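Local structure of 3-keto-5-aminohexanoate cleavage protein (Archaeoglobus fulgidus, 3LOT) at residues A122-L127 and G204-I209; E214-M219 and V251-D256. The protein probably catalyses the zinc-dependent cleavage of a beta-keto acid with acetyl-CoA, as 3-keto-5-aminohexanoate cleavage enzymes do. All blocks are in the same frame, centred on the assembly; numbering follows the deposited sequence.

Contact 1: A122-L127 and G204-I209; sequences AIHPLL and GILGGI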
# COMPACT_ATOMS: atom_id res chain seq x y z
N ALA D 122 9.84 -13.45 21.44
CA ALA D 122 9.27 -14.52 22.24
C ALA D 122 9.07 -15.79 21.43
O ALA D 122 8.50 -15.77 20.35
CB ALA D 122 7.91 -14.03 22.86
N ILE D 123 9.62 -16.90 21.96
CA ILE D 123 9.45 -18.25 21.43
C ILE D 123 8.86 -19.25 22.41
O ILE D 123 8.84 -20.44 22.16
CB ILE D 123 10.77 -18.79 20.88
CG1 ILE D 123 11.88 -18.87 21.97
CG2 ILE D 123 11.17 -17.90 19.69
CD1 ILE D 123 13.28 -19.15 21.37
N HIS D 124 8.33 -18.76 23.52
CA HIS D 124 7.63 -19.61 24.46
C HIS D 124 6.51 -20.45 23.85
O HIS D 124 6.27 -21.53 24.37
CB HIS D 124 7.13 -18.85 25.70
CG HIS D 124 6.11 -17.79 25.41
ND1 HIS D 124 6.44 -16.56 24.89
CD2 HIS D 124 4.76 -17.78 25.57
CE1 HIS D 124 5.35 -15.84 24.73
NE2 HIS D 124 4.31 -16.55 25.15
N PRO D 125 5.84 -20.01 22.75
CA PRO D 125 4.83 -20.89 22.15
C PRO D 125 5.34 -22.26 21.60
O PRO D 125 4.56 -23.22 21.48
CB PRO D 125 4.28 -20.03 21.01
CG PRO D 125 4.46 -18.62 21.51
CD PRO D 125 5.80 -18.67 22.13
N LEU D 126 6.63 -22.35 21.28
CA LEU D 126 7.26 -23.62 20.88
C LEU D 126 7.14 -24.72 21.91
O LEU D 126 7.26 -25.91 21.54
CB LEU D 126 8.74 -23.42 20.55
CG LEU D 126 8.95 -22.54 19.33
CD1 LEU D 126 10.44 -22.23 19.09
CD2 LEU D 126 8.29 -23.22 18.14
N LEU D 127 6.90 -24.36 23.17
CA LEU D 127 6.66 -25.33 24.24
C LEU D 127 5.37 -26.13 24.02
O LEU D 127 5.19 -27.18 24.63
CB LEU D 127 6.61 -24.63 25.61
CG LEU D 127 7.94 -24.09 26.13
CD1 LEU D 127 7.71 -23.19 27.31
CD2 LEU D 127 8.90 -25.23 26.51
N GLY D 204 8.29 -12.51 10.81
CA GLY D 204 7.64 -13.62 11.47
C GLY D 204 8.03 -13.85 12.91
O GLY D 204 7.72 -14.88 13.46
N ILE D 205 8.76 -12.94 13.54
CA ILE D 205 9.09 -13.07 14.95
C ILE D 205 7.89 -12.59 15.79
O ILE D 205 7.24 -11.58 15.45
CB ILE D 205 10.37 -12.29 15.35
CG1 ILE D 205 11.58 -12.81 14.57
CG2 ILE D 205 10.62 -12.39 16.86
CD1 ILE D 205 11.85 -14.26 14.68
N LEU D 206 7.61 -13.33 16.87
CA LEU D 206 6.58 -12.91 17.82
C LEU D 206 7.24 -11.76 18.58
O LEU D 206 8.15 -11.99 19.38
CB LEU D 206 6.13 -14.07 18.71
CG LEU D 206 5.12 -13.75 19.86
CD1 LEU D 206 3.88 -13.04 19.34
CD2 LEU D 206 4.72 -14.95 20.69
N GLY D 207 6.74 -10.54 18.35
CA GLY D 207 7.37 -9.32 18.85
C GLY D 207 7.74 -8.39 17.71
O GLY D 207 8.06 -7.22 17.93
N GLY D 208 7.71 -8.93 16.49
CA GLY D 208 7.97 -8.17 15.29
C GLY D 208 6.89 -8.25 14.27
O GLY D 208 5.79 -8.75 14.54
N ILE D 209 7.19 -7.72 13.08
CA ILE D 209 6.25 -7.77 11.96
C ILE D 209 6.08 -9.19 11.41
O ILE D 209 7.00 -10.00 11.51
CB ILE D 209 6.70 -6.80 10.85
CG1 ILE D 209 5.56 -6.59 9.88
CG2 ILE D 209 7.98 -7.30 10.11
CD1 ILE D 209 5.66 -5.31 8.99
O HOH W 1 9.13 -15.74 17.63

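Contact 2: E214-M219 and V251-D256; sequences EDVLFM and VIMGGD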
# COMPACT_ATOMS: atom_id res chain seq x y z
N GLU D 214 2.03 -8.10 2.12
CA GLU D 214 1.85 -6.70 2.56
C GLU D 214 2.98 -6.17 3.46
O GLU D 214 3.44 -5.05 3.26
CB GLU D 214 0.53 -6.53 3.32
CG GLU D 214 -0.67 -6.55 2.47
CD GLU D 214 -1.18 -7.95 2.13
OE1 GLU D 214 -0.44 -8.98 2.33
OE2 GLU D 214 -2.34 -8.00 1.65
N ASP D 215 3.38 -6.96 4.46
CA ASP D 215 4.43 -6.57 5.39
C ASP D 215 5.78 -6.42 4.71
O ASP D 215 6.53 -5.48 4.98
CB ASP D 215 4.61 -7.61 6.51
CG ASP D 215 3.37 -7.80 7.38
OD1 ASP D 215 2.59 -6.85 7.65
OD2 ASP D 215 3.19 -8.97 7.81
N VAL D 216 6.12 -7.36 3.84
CA VAL D 216 7.38 -7.28 3.11
C VAL D 216 7.40 -6.01 2.24
O VAL D 216 8.33 -5.20 2.32
CB VAL D 216 7.63 -8.56 2.29
CG1 VAL D 216 8.90 -8.37 1.44
CG2 VAL D 216 7.71 -9.77 3.23
N LEU D 217 6.34 -5.80 1.48
CA LEU D 217 6.30 -4.64 0.59
C LEU D 217 6.42 -3.34 1.36
O LEU D 217 7.19 -2.43 0.96
CB LEU D 217 5.07 -4.66 -0.29
CG LEU D 217 5.08 -3.60 -1.40
CD1 LEU D 217 6.26 -3.80 -2.44
CD2 LEU D 217 3.72 -3.62 -2.07
N PHE D 218 5.68 -3.26 2.47
CA PHE D 218 5.65 -2.04 3.27
C PHE D 218 7.03 -1.74 3.91
O PHE D 218 7.42 -0.59 3.96
CB PHE D 218 4.50 -2.05 4.28
CG PHE D 218 4.17 -0.69 4.79
CD1 PHE D 218 3.47 0.20 4.00
CD2 PHE D 218 4.60 -0.27 6.03
CE1 PHE D 218 3.19 1.47 4.44
CE2 PHE D 218 4.35 1.02 6.47
CZ PHE D 218 3.63 1.89 5.68
N MSE D 219 7.76 -2.78 4.35
CA MSE D 219 9.09 -2.61 4.90
C MSE D 219 9.98 -1.97 3.84
O MSE D 219 10.61 -0.96 4.10
CB MSE D 219 9.70 -3.96 5.37
CG MSE D 219 9.05 -4.60 6.57
SE MSE D 219 9.70 -3.90 8.25
CE MSE D 219 11.35 -4.96 8.47
N VAL D 251 13.52 -11.73 -4.03
CA VAL D 251 14.25 -11.76 -5.30
C VAL D 251 13.46 -11.10 -6.42
O VAL D 251 14.02 -10.38 -7.24
CB VAL D 251 14.69 -13.20 -5.66
CG1 VAL D 251 15.25 -13.27 -7.10
CG2 VAL D 251 15.76 -13.66 -4.68
N ILE D 252 12.14 -11.33 -6.45
CA ILE D 252 11.29 -10.75 -7.46
C ILE D 252 11.34 -9.20 -7.31
O ILE D 252 11.29 -8.45 -8.29
CB ILE D 252 9.85 -11.30 -7.35
CG1 ILE D 252 9.80 -12.76 -7.82
CG2 ILE D 252 8.84 -10.44 -8.16
CD1 ILE D 252 8.59 -13.49 -7.39
N MSE D 253 11.44 -8.73 -6.08
CA MSE D 253 11.45 -7.30 -5.78
C MSE D 253 12.84 -6.71 -5.92
O MSE D 253 13.05 -5.56 -5.61
CB MSE D 253 10.96 -7.04 -4.35
CG MSE D 253 9.50 -7.39 -4.10
SE MSE D 253 9.00 -7.38 -2.27
CE MSE D 253 9.59 -5.59 -1.76
N GLY D 254 13.82 -7.50 -6.31
CA GLY D 254 15.15 -6.95 -6.55
C GLY D 254 16.05 -7.04 -5.32
O GLY D 254 17.18 -6.57 -5.38
N GLY D 255 15.57 -7.67 -4.25
CA GLY D 255 16.33 -7.91 -3.05
C GLY D 255 17.21 -9.17 -3.05
O GLY D 255 17.16 -10.01 -3.96
N ASP D 256 17.98 -9.29 -1.98
CA ASP D 256 18.75 -10.47 -1.67
C ASP D 256 17.98 -11.32 -0.67
O ASP D 256 16.98 -10.89 -0.09
CB ASP D 256 20.13 -10.07 -1.14
CG ASP D 256 20.96 -9.32 -2.18
OD1 ASP D 256 20.94 -9.73 -3.35
OD2 ASP D 256 21.61 -8.31 -1.83

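Contact 1: A122-L127 and G204-I209
Ala122 and Leu206 meet through both backbone and side chains. Ala122 N donates to Leu206 O over 3.0 Å, a nearly straight bond with 165° at the hydrogen. In the other direction the two residues are joined through a water, which donates to Ala122 O at 2.8 Å and accepts from Leu206 N at 2.9 Å.

Beside this polar pairing the Leu206 side chain leans across Ala122. Its CB sits 3.3 Å from Ala122 O, and CG lies anti to the backbone N (chi1 175°), which carries the isobutyl group over toward the opposite segment. There Leu206 CD2 does most of the touching: it lies 3.8 Å from Pro125 CG and 4.0 Å from Ala122 CB, and approaches CE1 of His124 obliquely at 4.2 Å. Pro125 CD stands over one face of the His124 imidazole, offset toward its rim. With an alanine here CD2 would be gone, and Pro125 and Ala122 CB would probably lose their apolar partner across the loops.

Phe154 of the second subunit packs on Ala122, His124 and Leu206, so the cluster belongs to the subunit interface as well. What presents Leu206 is a type II beta turn from Ile205 to Gly208, closed by Gly208 N to Ile205 O, with Gly207 at the positive phi (121°) of its third position. The turn lies in the loop from strand 197-203 to helix 213-226, a beta-alpha loop of the TIM-barrel fold.

Contact 2: E214-M219 and V251-D256
Three residues beyond Met253, the side chain that reaches Val216 and Leu217 here, Asp256 OD2 is gripped by two salt bridges, from Arg198 and from Arg3, while OD1 of the same carboxylate accepts from Ile9 N. These bonds tie the chain down just after it leaves helix 243-252.

Across the contact itself the meeting is purely apolar and rests on Met253, a selenomethionine in this crystal. Its CG stands anti to the carbonyl carbon and, with chi2 extended (169°), the chain reaches out toward helix 213-226. At chi3 (54°) it bends, turning the terminal methyl aside. The selenium therefore meets one residue and the methyl the next: Met253 SE lies 3.8 Å from Val216 CG1, and Met253 CE lies 3.8 Å from Leu217 CD1 and 4.2 Å from Leu217 CA. Met253 crosses both side chains obliquely.

Helices 213-226 and 243-252 are successive outer helices of the TIM barrel, with strand 232-238 between them in the chain, and that strand backs the contact: Leu236 touches Val216, and Trp234 touches Met253. Met253 comes just past the last turn of its helix, where Gly254 takes a positive phi (92°) in a Schellman motif, whose two bonds lead back into the last turn; one is Gly254 N to Val251 O, 3.0 Å. At these backbone angles a CB on Gly254 would collide with the Met253 carbonyl O.

Leu217 also packs on Leu217 of the third subunit, and Met253 on Val213 of that same neighbouring chain.

In the fold
Along the chain both segments of contact 1 come before either segment of contact 2, and their centres lie 22 Å apart. The connection between them is short: 204-209 sits in the loop that runs straight into helix 213-226, which carries 214-219. Where the two regions touch, Ile209 CG1 packs 3.5 Å from Asp215 CG. Contact 1 joins two loops of the TIM barrel, whereas contact 2 joins one outer helix to the end of the next. Neither lies at the zinc site of His50, His52 and Glu262. Both touch the second subunit, and contact 2 touches the third as well, so this side of the barrel takes part in more than one interface of the four-chain assembly.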